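Local coordinates for protein sulfate transporter 4.1, chloroplastic (Arabidopsis thaliana, PDB 7LHV) that cotransports protons and sulfate across a membrane as an SLC26/SulP-family symporter and may help regulate sulfate assimilation, at residues W75-F80 with W85-R90; G350-L355 with Y361-N366; A357-E362 with V396-E401; Y126-S131 with I413-S418. All blocks are in the same frame, centred on the assembly; numbering follows the deposited sequence.

From the N terminus, interaction 1 comes first: 75-80 and 85-90 fold back on each other across four residues that include the start of short helix 83-86, ahead of helix 91-119. The widest loop opens at 126-131 and closes only at 413-418, in interaction 4, joining two predicted transmembrane helices 282 residues apart. Nested inside it lie interactions 2 and 3, whose loops overlap. Interaction 2 folds 361-366 back onto the end of helix 330-358; interaction 3 ties the residues leaving that helix to helix 391-399. These two share Tyr361 and Glu362 and touch where Leu355 CD2 packs on Asn398 OD1 at 3.4 Å. Interaction 1 touches none of these; its centre is about 17 Å from that of interaction 2.

Interaction 1 of 4, residues W75-F80 with W85-R90; sequences WIDTLF and WIRTYR
Arg87 reaches from the 85-90 segment toward Asp77 on helix 72-79. Its chain leaves the backbone with CG anti to the carbonyl carbon (chi1 -68°) and then runs extended from CG to NE; CB through NE act as a spacer, and it is the guanidinium end that meets the helix. At the tip the two terminal nitrogens divide: Arg87 NH2 lies 4.4 Å from Ile76 CG2, a loose contact of a methyl with the guanidinium, while Arg87 NH1 approaches the carboxylate of Asp77, 3.9 Å from OD2. That is a long salt bridge held by charge alone, since the oxygen sits well out of the guanidinium plane and no N-H points at it. Carboxylate and guanidinium planes are turned 43° apart. Asp77 and Ile76 also touch Arg84 and Phe83, respectively, on the following short helix. The contact is a surface ion pair bridging helix 72-79 and the residues that follow the short helix 83-86, in the N-terminal lead-in to the first predicted transmembrane helix.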
loop_
_atom_site.group_PDB
_atom_site.type_symbol
_atom_site.label_atom_id
_atom_site.label_comp_id
_atom_site.label_asym_id
_atom_site.label_seq_id
_atom_site.Cartn_x
_atom_site.Cartn_y
_atom_site.Cartn_z
ATOM N N TRP A 75 -30.530 24.984 -0.602
ATOM C CA TRP A 75 -30.741 23.696 -1.257
ATOM C C TRP A 75 -30.299 23.732 -2.716
ATOM O O TRP A 75 -29.648 22.795 -3.201
ATOM C CB TRP A 75 -32.216 23.308 -1.146
ATOM C CG TRP A 75 -32.602 22.094 -1.930
ATOM C CD1 TRP A 75 -32.347 20.793 -1.608
ATOM C CD2 TRP A 75 -33.327 22.068 -3.165
ATOM N NE1 TRP A 75 -32.866 19.958 -2.569
ATOM C CE2 TRP A 75 -33.472 20.717 -3.536
ATOM C CE3 TRP A 75 -33.867 23.055 -3.994
ATOM C CZ2 TRP A 75 -34.133 20.329 -4.700
ATOM C CZ3 TRP A 75 -34.521 22.670 -5.149
ATOM C CH2 TRP A 75 -34.649 21.318 -5.491
ATOM N N ILE A 76 -30.642 24.807 -3.430
ATOM C CA ILE A 76 -30.270 24.927 -4.836
ATOM C C ILE A 76 -28.756 24.980 -4.986
ATOM O O ILE A 76 -28.179 24.314 -5.854
ATOM C CB ILE A 76 -30.951 26.161 -5.456
ATOM C CG1 ILE A 76 -32.448 25.908 -5.639
ATOM C CG2 ILE A 76 -30.308 26.522 -6.779
ATOM C CD1 ILE A 76 -33.233 27.143 -6.019
ATOM N N ASP A 77 -28.088 25.769 -4.140
ATOM C CA ASP A 77 -26.633 25.841 -4.197
ATOM C C ASP A 77 -25.992 24.509 -3.834
ATOM O O ASP A 77 -24.938 24.160 -4.379
ATOM C CB ASP A 77 -26.123 26.947 -3.273
ATOM C CG ASP A 77 -24.758 27.463 -3.680
ATOM O OD1 ASP A 77 -24.169 26.908 -4.633
ATOM O OD2 ASP A 77 -24.273 28.427 -3.051
ATOM N N THR A 78 -26.597 23.763 -2.909
ATOM C CA THR A 78 -26.054 22.461 -2.535
ATOM C C THR A 78 -26.161 21.466 -3.686
ATOM O O THR A 78 -25.202 20.746 -3.988
ATOM C CB THR A 78 -26.776 21.929 -1.297
ATOM O OG1 THR A 78 -26.640 22.867 -0.223
ATOM C CG2 THR A 78 -26.195 20.590 -0.873
ATOM N N LEU A 79 -27.320 21.414 -4.343
ATOM C CA LEU A 79 -27.508 20.425 -5.398
ATOM C C LEU A 79 -26.906 20.859 -6.729
ATOM O O LEU A 79 -26.448 20.009 -7.501
ATOM C CB LEU A 79 -28.996 20.118 -5.579
ATOM C CG LEU A 79 -29.631 19.204 -4.532
ATOM C CD1 LEU A 79 -30.982 18.710 -5.015
ATOM C CD2 LEU A 79 -28.717 18.035 -4.206
ATOM N N PHE A 80 -26.891 22.161 -7.018
ATOM C CA PHE A 80 -26.449 22.682 -8.311
ATOM C C PHE A 80 -25.274 23.628 -8.092
ATOM O O PHE A 80 -25.470 24.830 -7.858
ATOM C CB PHE A 80 -27.590 23.395 -9.028
ATOM C CG PHE A 80 -28.735 22.496 -9.388
ATOM C CD1 PHE A 80 -28.517 21.173 -9.722
ATOM C CD2 PHE A 80 -30.031 22.978 -9.391
ATOM C CE1 PHE A 80 -29.572 20.347 -10.052
ATOM C CE2 PHE A 80 -31.090 22.158 -9.719
ATOM C CZ PHE A 80 -30.860 20.842 -10.050
ATOM N N TRP A 85 -21.413 30.271 -9.949
ATOM C CA TRP A 85 -21.008 31.309 -10.886
ATOM C C TRP A 85 -22.184 32.008 -11.552
ATOM O O TRP A 85 -21.969 32.993 -12.267
ATOM C CB TRP A 85 -20.074 30.738 -11.964
ATOM C CG TRP A 85 -20.558 29.487 -12.628
ATOM C CD1 TRP A 85 -20.203 28.209 -12.317
ATOM C CD2 TRP A 85 -21.473 29.394 -13.726
ATOM N NE1 TRP A 85 -20.845 27.325 -13.148
ATOM C CE2 TRP A 85 -21.632 28.027 -14.023
ATOM C CE3 TRP A 85 -22.179 30.332 -14.486
ATOM C CZ2 TRP A 85 -22.465 27.575 -15.043
ATOM C CZ3 TRP A 85 -23.005 29.883 -15.498
ATOM C CH2 TRP A 85 -23.142 28.516 -15.767
ATOM N N ILE A 86 -23.413 31.534 -11.344
ATOM C CA ILE A 86 -24.564 32.220 -11.921
ATOM C C ILE A 86 -24.867 33.503 -11.160
ATOM O O ILE A 86 -25.133 34.549 -11.764
ATOM C CB ILE A 86 -25.784 31.283 -11.961
ATOM C CG1 ILE A 86 -25.547 30.147 -12.953
ATOM C CG2 ILE A 86 -27.039 32.056 -12.329
ATOM C CD1 ILE A 86 -26.658 29.126 -12.986
ATOM N N ARG A 87 -24.834 33.449 -9.826
ATOM C CA ARG A 87 -25.143 34.632 -9.028
ATOM C C ARG A 87 -24.108 35.727 -9.246
ATOM O O ARG A 87 -24.455 36.897 -9.447
ATOM C CB ARG A 87 -25.230 34.258 -7.549
ATOM C CG ARG A 87 -26.412 33.368 -7.205
ATOM C CD ARG A 87 -26.438 33.034 -5.722
ATOM N NE ARG A 87 -27.583 32.201 -5.375
ATOM C CZ ARG A 87 -27.573 30.876 -5.378
ATOM N NH1 ARG A 87 -26.482 30.194 -5.683
ATOM N NH2 ARG A 87 -28.685 30.218 -5.063
ATOM N N THR A 88 -22.827 35.367 -9.216
ATOM C CA THR A 88 -21.750 36.331 -9.426
ATOM C C THR A 88 -21.324 36.302 -10.892
ATOM O O THR A 88 -20.271 35.785 -11.264
ATOM C CB THR A 88 -20.579 36.030 -8.495
ATOM O OG1 THR A 88 -20.053 34.731 -8.793
ATOM C CG2 THR A 88 -21.034 36.062 -7.045
ATOM N N TYR A 89 -22.178 36.881 -11.732
ATOM C CA TYR A 89 -21.995 36.853 -13.180
ATOM C C TYR A 89 -22.023 38.284 -13.703
ATOM O O TYR A 89 -23.077 38.928 -13.705
ATOM C CB TYR A 89 -23.071 36.000 -13.843
ATOM C CG TYR A 89 -22.894 35.832 -15.332
ATOM C CD1 TYR A 89 -21.925 34.977 -15.839
ATOM C CD2 TYR A 89 -23.696 36.519 -16.230
ATOM C CE1 TYR A 89 -21.757 34.816 -17.194
ATOM C CE2 TYR A 89 -23.534 36.363 -17.589
ATOM C CZ TYR A 89 -22.564 35.510 -18.065
ATOM O OH TYR A 89 -22.399 35.352 -19.419
ATOM N N ARG A 90 -20.870 38.773 -14.151
ATOM C CA ARG A 90 -20.756 40.110 -14.732
ATOM C C ARG A 90 -20.995 39.981 -16.230
ATOM O O ARG A 90 -20.099 39.594 -16.981
ATOM C CB ARG A 90 -19.391 40.713 -14.427
ATOM C CG ARG A 90 -19.161 40.999 -12.955
ATOM C CD ARG A 90 -17.767 41.547 -12.714
ATOM N NE ARG A 90 -17.579 42.845 -13.351
ATOM C CZ ARG A 90 -17.877 44.007 -12.785
ATOM N NH1 ARG A 90 -18.378 44.073 -11.563
ATOM N NH2 ARG A 90 -17.664 45.131 -13.463
#

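Interaction 2 of 4, residues G350-L355 with Y361-N366; sequences GIAKAL and YELDSN
Tyr361 begins the contact by reaching back to the end of helix 330-358, its CE1 lying 4.0 Å from the backbone O of Leu355. Its chi1 of 65° sets the ring between its own backbone N and carbonyl carbon; the hydroxyl is hydrogen-bonded to the backbone N of Arg145, whose side chain makes a cation-pi contact with the ring. Leu363 follows, pointing at the helix and splitting its two methyls over neighbouring residues. CD1 rests on Ala352, 3.8 Å from its CB and 3.6 Å from its O, while CD2 of Leu363 meets CG of Lys353 at 3.9 Å. The leucine and lysine side chains cross at about a right angle, and Ala356 adds to the packing around Leu363. Ser365 comes last, near the start of helix 365-381. The Lys353 chain bends at chi3 (-69°), passing its CD beside the hydroxyl and bringing NZ to 3.4 Å from Ser365 OG in a weak hydrogen bond. Replacing Lys353 by alanine is likely to leave Ser365 OG without this ammonium partner and Leu363 CD2 less covered. Lysine thus serves both halves of the contact, its methylenes meeting leucine and its charged end a hydroxyl, so the turn is joined mainly by apolar packing with one weak polar link.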
loop_
_atom_site.group_PDB
_atom_site.type_symbol
_atom_site.label_atom_id
_atom_site.label_comp_id
_atom_site.label_asym_id
_atom_site.label_seq_id
_atom_site.Cartn_x
_atom_site.Cartn_y
_atom_site.Cartn_z
ATOM N N GLY A 350 -6.596 17.076 -10.771
ATOM C CA GLY A 350 -5.416 17.924 -10.735
ATOM C C GLY A 350 -5.538 19.129 -11.645
ATOM O O GLY A 350 -5.164 20.244 -11.268
ATOM N N ILE A 351 -6.066 18.924 -12.853
ATOM C CA ILE A 351 -6.286 20.038 -13.772
ATOM C C ILE A 351 -7.280 21.025 -13.179
ATOM O O ILE A 351 -7.082 22.244 -13.242
ATOM C CB ILE A 351 -6.759 19.522 -15.143
ATOM C CG1 ILE A 351 -5.721 18.586 -15.757
ATOM C CG2 ILE A 351 -7.026 20.680 -16.078
ATOM C CD1 ILE A 351 -6.242 17.806 -16.933
ATOM N N ALA A 352 -8.368 20.513 -12.597
ATOM C CA ALA A 352 -9.360 21.398 -11.997
ATOM C C ALA A 352 -8.759 22.217 -10.862
ATOM O O ALA A 352 -9.001 23.424 -10.765
ATOM C CB ALA A 352 -10.553 20.589 -11.498
ATOM N N LYS A 353 -7.966 21.578 -9.997
ATOM C CA LYS A 353 -7.365 22.291 -8.874
ATOM C C LYS A 353 -6.359 23.334 -9.346
ATOM O O LYS A 353 -6.321 24.450 -8.813
ATOM C CB LYS A 353 -6.700 21.303 -7.916
ATOM C CG LYS A 353 -7.653 20.689 -6.909
ATOM C CD LYS A 353 -6.910 19.875 -5.869
ATOM C CE LYS A 353 -6.311 18.619 -6.476
ATOM N NZ LYS A 353 -5.883 17.644 -5.437
ATOM N N ALA A 354 -5.535 22.990 -10.339
ATOM C CA ALA A 354 -4.575 23.958 -10.860
ATOM C C ALA A 354 -5.282 25.156 -11.476
ATOM O O ALA A 354 -4.890 26.306 -11.242
ATOM C CB ALA A 354 -3.660 23.288 -11.884
ATOM N N LEU A 355 -6.337 24.909 -12.258
ATOM C CA LEU A 355 -7.078 26.011 -12.862
ATOM C C LEU A 355 -7.765 26.863 -11.803
ATOM O O LEU A 355 -7.816 28.090 -11.930
ATOM C CB LEU A 355 -8.096 25.475 -13.863
ATOM C CG LEU A 355 -7.529 24.879 -15.152
ATOM C CD1 LEU A 355 -8.636 24.245 -15.969
ATOM C CD2 LEU A 355 -6.802 25.938 -15.957
ATOM N N TYR A 361 -10.537 31.017 -7.388
ATOM C CA TYR A 361 -11.803 30.542 -6.849
ATOM C C TYR A 361 -11.577 29.207 -6.154
ATOM O O TYR A 361 -10.590 28.511 -6.406
ATOM C CB TYR A 361 -12.890 30.436 -7.931
ATOM C CG TYR A 361 -12.632 29.418 -9.020
ATOM C CD1 TYR A 361 -11.921 29.759 -10.160
ATOM C CD2 TYR A 361 -13.123 28.126 -8.920
ATOM C CE1 TYR A 361 -11.691 28.837 -11.158
ATOM C CE2 TYR A 361 -12.897 27.196 -9.913
ATOM C CZ TYR A 361 -12.181 27.559 -11.030
ATOM O OH TYR A 361 -11.952 26.638 -12.024
ATOM N N GLU A 362 -12.502 28.868 -5.260
ATOM C CA GLU A 362 -12.377 27.665 -4.448
ATOM C C GLU A 362 -12.809 26.432 -5.224
ATOM O O GLU A 362 -13.709 26.490 -6.066
ATOM C CB GLU A 362 -13.220 27.788 -3.179
ATOM C CG GLU A 362 -12.814 28.918 -2.257
ATOM C CD GLU A 362 -12.937 28.540 -0.796
ATOM O OE1 GLU A 362 -13.175 29.440 0.033
ATOM O OE2 GLU A 362 -12.793 27.341 -0.478
ATOM N N LEU A 363 -12.168 25.305 -4.923
ATOM C CA LEU A 363 -12.530 24.029 -5.518
ATOM C C LEU A 363 -12.096 22.917 -4.579
ATOM O O LEU A 363 -11.032 22.999 -3.959
ATOM C CB LEU A 363 -11.888 23.854 -6.899
ATOM C CG LEU A 363 -12.329 22.676 -7.768
ATOM C CD1 LEU A 363 -12.252 23.073 -9.223
ATOM C CD2 LEU A 363 -11.461 21.456 -7.523
ATOM N N ASP A 364 -12.921 21.880 -4.481
ATOM C CA ASP A 364 -12.627 20.713 -3.666
ATOM C C ASP A 364 -12.592 19.464 -4.535
ATOM O O ASP A 364 -13.296 19.373 -5.544
ATOM C CB ASP A 364 -13.648 20.559 -2.534
ATOM C CG ASP A 364 -15.072 20.494 -3.034
ATOM O OD1 ASP A 364 -15.283 20.657 -4.252
ATOM O OD2 ASP A 364 -15.982 20.277 -2.209
ATOM N N SER A 365 -11.756 18.505 -4.140
ATOM C CA SER A 365 -11.526 17.318 -4.949
ATOM C C SER A 365 -12.656 16.303 -4.858
ATOM O O SER A 365 -12.641 15.322 -5.606
ATOM C CB SER A 365 -10.212 16.661 -4.537
ATOM O OG SER A 365 -9.176 17.623 -4.449
ATOM N N ASN A 366 -13.618 16.500 -3.961
ATOM C CA ASN A 366 -14.712 15.548 -3.810
ATOM C C ASN A 366 -15.938 15.943 -4.623
ATOM O O ASN A 366 -16.534 15.095 -5.298
ATOM C CB ASN A 366 -15.074 15.410 -2.332
ATOM C CG ASN A 366 -13.881 15.034 -1.478
ATOM O OD1 ASN A 366 -13.102 14.154 -1.839
ATOM N ND2 ASN A 366 -13.729 15.704 -0.346
#

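Interaction 3 of 4, residues A357-E362 with V396-E401; sequences AKNRYE and VNNESE
Asn359 and Asn398 meet through their side-chain amides; the two side chains run antiparallel alongside one another, with the amide planes 87° apart, nearly perpendicular. Asn359 ND2 donates to Asn398 OD1 at 3.2 Å, and the bond is almost straight, with an N-H...O angle of 174°. The acceptor lies in the amide plane of Asn359, and the donor lies in the carbonyl plane of Asn398, at a C=O...N angle of 155°. On Asn398, CG stands anti to the backbone N, which projects the amide from helix 391-399 toward the end of helix 330-358. Both helices lie in the sulfate permease region of this SLC26/SulP transporter, and the contact joins the C-terminal end of helix 330-358, with the residue just after it, to helix 391-399 at the surface. Asn359 ND2 is shared, since it also donates to the backbone O of Leu355, four residues earlier. Lys358 comes at a slant to the same Asn398 amide: bent at chi3 and chi4, its chain sets CE 3.4 Å from Asn398 ND2. Next to this pair, Arg360 forms a salt bridge with Asp557 of the second subunit, and the backbone O of Ala357 accepts a hydrogen bond from Arg600 of that subunit.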
loop_
_atom_site.group_PDB
_atom_site.type_symbol
_atom_site.label_atom_id
_atom_site.label_comp_id
_atom_site.label_asym_id
_atom_site.label_seq_id
_atom_site.Cartn_x
_atom_site.Cartn_y
_atom_site.Cartn_z
ATOM N N ALA A 357 -6.767 27.334 -8.682
ATOM C CA ALA A 357 -5.736 28.134 -8.034
ATOM C C ALA A 357 -5.296 29.290 -8.923
ATOM O O ALA A 357 -5.041 30.397 -8.436
ATOM C CB ALA A 357 -4.543 27.257 -7.663
ATOM N N LYS A 358 -5.196 29.050 -10.233
ATOM C CA LYS A 358 -4.813 30.120 -11.149
ATOM C C LYS A 358 -5.880 31.205 -11.228
ATOM O O LYS A 358 -5.558 32.397 -11.290
ATOM C CB LYS A 358 -4.538 29.550 -12.539
ATOM C CG LYS A 358 -3.169 28.927 -12.702
ATOM C CD LYS A 358 -2.988 28.381 -14.104
ATOM C CE LYS A 358 -3.151 29.478 -15.143
ATOM N NZ LYS A 358 -2.088 30.513 -15.035
ATOM N N ASN A 359 -7.155 30.817 -11.232
ATOM C CA ASN A 359 -8.247 31.729 -11.540
ATOM C C ASN A 359 -8.968 32.255 -10.304
ATOM O O ASN A 359 -10.044 32.846 -10.438
ATOM C CB ASN A 359 -9.243 31.052 -12.480
ATOM C CG ASN A 359 -8.682 30.855 -13.871
ATOM O OD1 ASN A 359 -8.663 31.780 -14.681
ATOM N ND2 ASN A 359 -8.217 29.646 -14.155
ATOM N N ARG A 360 -8.413 32.041 -9.111
ATOM C CA ARG A 360 -8.870 32.705 -7.890
ATOM C C ARG A 360 -10.306 32.321 -7.530
ATOM O O ARG A 360 -11.186 33.171 -7.378
ATOM C CB ARG A 360 -8.734 34.225 -8.026
ATOM C CG ARG A 360 -7.310 34.737 -8.110
ATOM C CD ARG A 360 -7.304 36.253 -8.210
ATOM N NE ARG A 360 -5.962 36.796 -8.381
ATOM C CZ ARG A 360 -5.158 37.126 -7.381
ATOM N NH1 ARG A 360 -5.535 37.000 -6.120
ATOM N NH2 ARG A 360 -3.947 37.603 -7.654
ATOM N N TYR A 361 -10.537 31.017 -7.388
ATOM C CA TYR A 361 -11.803 30.542 -6.849
ATOM C C TYR A 361 -11.577 29.207 -6.154
ATOM O O TYR A 361 -10.590 28.511 -6.406
ATOM C CB TYR A 361 -12.890 30.436 -7.931
ATOM C CG TYR A 361 -12.632 29.418 -9.020
ATOM C CD1 TYR A 361 -11.921 29.759 -10.160
ATOM C CD2 TYR A 361 -13.123 28.126 -8.920
ATOM C CE1 TYR A 361 -11.691 28.837 -11.158
ATOM C CE2 TYR A 361 -12.897 27.196 -9.913
ATOM C CZ TYR A 361 -12.181 27.559 -11.030
ATOM O OH TYR A 361 -11.952 26.638 -12.024
ATOM N N GLU A 362 -12.502 28.868 -5.260
ATOM C CA GLU A 362 -12.377 27.665 -4.448
ATOM C C GLU A 362 -12.809 26.432 -5.224
ATOM O O GLU A 362 -13.709 26.490 -6.066
ATOM C CB GLU A 362 -13.220 27.788 -3.179
ATOM C CG GLU A 362 -12.814 28.918 -2.257
ATOM C CD GLU A 362 -12.937 28.540 -0.796
ATOM O OE1 GLU A 362 -13.175 29.440 0.033
ATOM O OE2 GLU A 362 -12.793 27.341 -0.478
ATOM N N VAL A 396 -6.741 25.370 -23.613
ATOM C CA VAL A 396 -7.250 26.265 -24.651
ATOM C C VAL A 396 -8.407 27.099 -24.115
ATOM O O VAL A 396 -8.548 28.282 -24.447
ATOM C CB VAL A 396 -7.657 25.456 -25.895
ATOM C CG1 VAL A 396 -8.494 26.299 -26.835
ATOM C CG2 VAL A 396 -6.421 24.939 -26.603
ATOM N N ASN A 397 -9.238 26.502 -23.264
ATOM C CA ASN A 397 -10.253 27.265 -22.550
ATOM C C ASN A 397 -9.613 28.302 -21.631
ATOM O O ASN A 397 -10.140 29.407 -21.467
ATOM C CB ASN A 397 -11.141 26.313 -21.751
ATOM C CG ASN A 397 -12.563 26.796 -21.642
ATOM O OD1 ASN A 397 -13.045 27.538 -22.494
ATOM N ND2 ASN A 397 -13.253 26.372 -20.592
ATOM N N ASN A 398 -8.483 27.951 -21.012
ATOM C CA ASN A 398 -7.861 28.843 -20.039
ATOM C C ASN A 398 -7.322 30.110 -20.695
ATOM O O ASN A 398 -7.616 31.219 -20.237
ATOM C CB ASN A 398 -6.753 28.114 -19.281
ATOM C CG ASN A 398 -6.349 28.832 -18.013
ATOM O OD1 ASN A 398 -7.185 29.113 -17.156
ATOM N ND2 ASN A 398 -5.065 29.138 -17.887
ATOM N N GLU A 399 -6.532 29.982 -21.769
ATOM C CA GLU A 399 -6.078 31.237 -22.371
ATOM C C GLU A 399 -7.134 31.888 -23.253
ATOM O O GLU A 399 -6.899 32.994 -23.750
ATOM C CB GLU A 399 -4.776 31.121 -23.185
ATOM C CG GLU A 399 -4.814 30.345 -24.492
ATOM C CD GLU A 399 -4.615 28.871 -24.307
ATOM O OE1 GLU A 399 -4.741 28.406 -23.164
ATOM O OE2 GLU A 399 -4.318 28.179 -25.303
ATOM N N SER A 400 -8.281 31.247 -23.461
ATOM C CA SER A 400 -9.403 31.915 -24.108
ATOM C C SER A 400 -10.178 32.809 -23.151
ATOM O O SER A 400 -11.265 33.275 -23.503
ATOM C CB SER A 400 -10.345 30.882 -24.732
ATOM O OG SER A 400 -9.659 30.089 -25.683
ATOM N N GLU A 401 -9.635 33.045 -21.954
ATOM C CA GLU A 401 -10.238 33.928 -20.954
ATOM C C GLU A 401 -11.625 33.443 -20.537
ATOM O O GLU A 401 -12.525 34.240 -20.274
ATOM C CB GLU A 401 -10.298 35.372 -21.456
ATOM C CG GLU A 401 -8.940 36.017 -21.669
ATOM C CD GLU A 401 -8.178 36.216 -20.377
ATOM O OE1 GLU A 401 -8.822 36.445 -19.332
ATOM O OE2 GLU A 401 -6.931 36.144 -20.409
#

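Interaction 4 of 4, residues Y126-S131 with I413-S418; sequences YGLYSS and IIIGCS
Ile415 overlaps the turn of helix 125-141 that runs from Leu128 to Ser131, each of its branches meeting a different part of it. CG2 points at the Leu128 backbone, 3.4 Å from its O, and comes to 4.3 Å from Leu128 CB. With CG2 anti to the backbone N and CG1 anti to the carbonyl carbon (chi1 -53°), the other branch turns toward Ser131. There Ile415 CD1 lies 4.0 Å from Ser131 CB, and CG1 is at the same distance from Ser131 O. The serine thus offers its methylene to the contact. Leu109 of helix 91-119 touches both Ile415 and Ser131, making a third wall, and Phe132 also packs on Ile415. Shortening Ile415 to alanine removes both branches, and the gap opened against Leu128 and Ser131 is likely to leave this turn less firmly packed. Buried, and made of isoleucine carbons against side-chain carbons and backbone oxygens of the facing turn, with the closest CA atoms (Leu128 and Ile415) 6.5 Å apart, this is close packing of two predicted transmembrane helices within the sulfate permease region of the SLC26/SulP fold.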
loop_
_atom_site.group_PDB
_atom_site.type_symbol
_atom_site.label_atom_id
_atom_site.label_comp_id
_atom_site.label_asym_id
_atom_site.label_seq_id
_atom_site.Cartn_x
_atom_site.Cartn_y
_atom_site.Cartn_z
ATOM N N TYR A 126 -19.834 8.241 -32.094
ATOM C CA TYR A 126 -19.922 8.057 -30.651
ATOM C C TYR A 126 -18.972 8.965 -29.888
ATOM O O TYR A 126 -19.107 9.092 -28.667
ATOM C CB TYR A 126 -19.677 6.591 -30.296
ATOM C CG TYR A 126 -20.910 5.755 -30.511
ATOM C CD1 TYR A 126 -21.846 5.593 -29.504
ATOM C CD2 TYR A 126 -21.163 5.162 -31.737
ATOM C CE1 TYR A 126 -22.987 4.849 -29.706
ATOM C CE2 TYR A 126 -22.297 4.414 -31.947
ATOM C CZ TYR A 126 -23.206 4.259 -30.929
ATOM O OH TYR A 126 -24.341 3.512 -31.135
ATOM N N GLY A 127 -18.009 9.590 -30.566
ATOM C CA GLY A 127 -17.263 10.660 -29.929
ATOM C C GLY A 127 -18.127 11.881 -29.673
ATOM O O GLY A 127 -18.122 12.441 -28.574
ATOM N N LEU A 128 -18.909 12.287 -30.679
ATOM C CA LEU A 128 -19.750 13.470 -30.532
ATOM C C LEU A 128 -20.772 13.282 -29.423
ATOM O O LEU A 128 -21.011 14.197 -28.627
ATOM C CB LEU A 128 -20.443 13.793 -31.852
ATOM C CG LEU A 128 -19.524 14.192 -33.004
ATOM C CD1 LEU A 128 -20.339 14.527 -34.236
ATOM C CD2 LEU A 128 -18.647 15.362 -32.604
ATOM N N TYR A 129 -21.386 12.098 -29.353
ATOM C CA TYR A 129 -22.262 11.782 -28.230
ATOM C C TYR A 129 -21.528 11.981 -26.912
ATOM O O TYR A 129 -22.048 12.609 -25.983
ATOM C CB TYR A 129 -22.770 10.345 -28.344
ATOM C CG TYR A 129 -23.615 10.054 -29.563
ATOM C CD1 TYR A 129 -24.234 11.073 -30.270
ATOM C CD2 TYR A 129 -23.805 8.751 -29.998
ATOM C CE1 TYR A 129 -25.008 10.803 -31.380
ATOM C CE2 TYR A 129 -24.578 8.472 -31.105
ATOM C CZ TYR A 129 -25.177 9.500 -31.792
ATOM O OH TYR A 129 -25.950 9.227 -32.897
ATOM N N SER A 130 -20.289 11.491 -26.833
ATOM C CA SER A 130 -19.499 11.615 -25.617
ATOM C C SER A 130 -19.146 13.056 -25.291
ATOM O O SER A 130 -18.667 13.321 -24.185
ATOM C CB SER A 130 -18.222 10.784 -25.730
ATOM O OG SER A 130 -17.502 10.801 -24.513
ATOM N N SER A 131 -19.349 13.985 -26.224
ATOM C CA SER A 131 -19.176 15.401 -25.951
ATOM C C SER A 131 -20.491 16.147 -25.806
ATOM O O SER A 131 -20.477 17.315 -25.412
ATOM C CB SER A 131 -18.352 16.063 -27.064
ATOM O OG SER A 131 -17.058 15.499 -27.148
ATOM N N ILE A 413 -23.442 23.082 -27.042
ATOM C CA ILE A 413 -24.381 23.523 -28.068
ATOM C C ILE A 413 -23.768 23.337 -29.446
ATOM O O ILE A 413 -24.416 22.811 -30.362
ATOM C CB ILE A 413 -24.801 24.983 -27.823
ATOM C CG1 ILE A 413 -25.661 25.082 -26.562
ATOM C CG2 ILE A 413 -25.555 25.528 -29.021
ATOM C CD1 ILE A 413 -25.847 26.495 -26.061
ATOM N N ILE A 414 -22.495 23.708 -29.600
ATOM C CA ILE A 414 -21.816 23.509 -30.876
ATOM C C ILE A 414 -21.899 22.046 -31.283
ATOM O O ILE A 414 -22.293 21.717 -32.409
ATOM C CB ILE A 414 -20.357 23.992 -30.795
ATOM C CG1 ILE A 414 -20.302 25.482 -30.461
ATOM C CG2 ILE A 414 -19.630 23.713 -32.098
ATOM C CD1 ILE A 414 -21.107 26.346 -31.398
ATOM N N ILE A 415 -21.592 21.146 -30.345
ATOM C CA ILE A 415 -21.685 19.719 -30.630
ATOM C C ILE A 415 -23.082 19.377 -31.117
ATOM O O ILE A 415 -23.257 18.733 -32.160
ATOM C CB ILE A 415 -21.306 18.894 -29.389
ATOM C CG1 ILE A 415 -19.942 19.328 -28.857
ATOM C CG2 ILE A 415 -21.291 17.419 -29.721
ATOM C CD1 ILE A 415 -18.807 19.019 -29.789
ATOM N N GLY A 416 -24.100 19.865 -30.404
ATOM C CA GLY A 416 -25.464 19.599 -30.820
ATOM C C GLY A 416 -25.719 20.056 -32.239
ATOM O O GLY A 416 -26.307 19.322 -33.041
ATOM N N CYS A 417 -25.220 21.246 -32.588
ATOM C CA CYS A 417 -25.392 21.744 -33.946
ATOM C C CYS A 417 -24.824 20.754 -34.953
ATOM O O CYS A 417 -25.483 20.410 -35.942
ATOM C CB CYS A 417 -24.728 23.111 -34.093
ATOM S SG CYS A 417 -25.537 24.429 -33.159
ATOM N N SER A 418 -23.616 20.250 -34.688
ATOM C CA SER A 418 -23.048 19.229 -35.559
ATOM C C SER A 418 -23.992 18.043 -35.673
ATOM O O SER A 418 -24.381 17.646 -36.780
ATOM C CB SER A 418 -21.683 18.785 -35.032
ATOM O OG SER A 418 -20.777 19.873 -34.990
#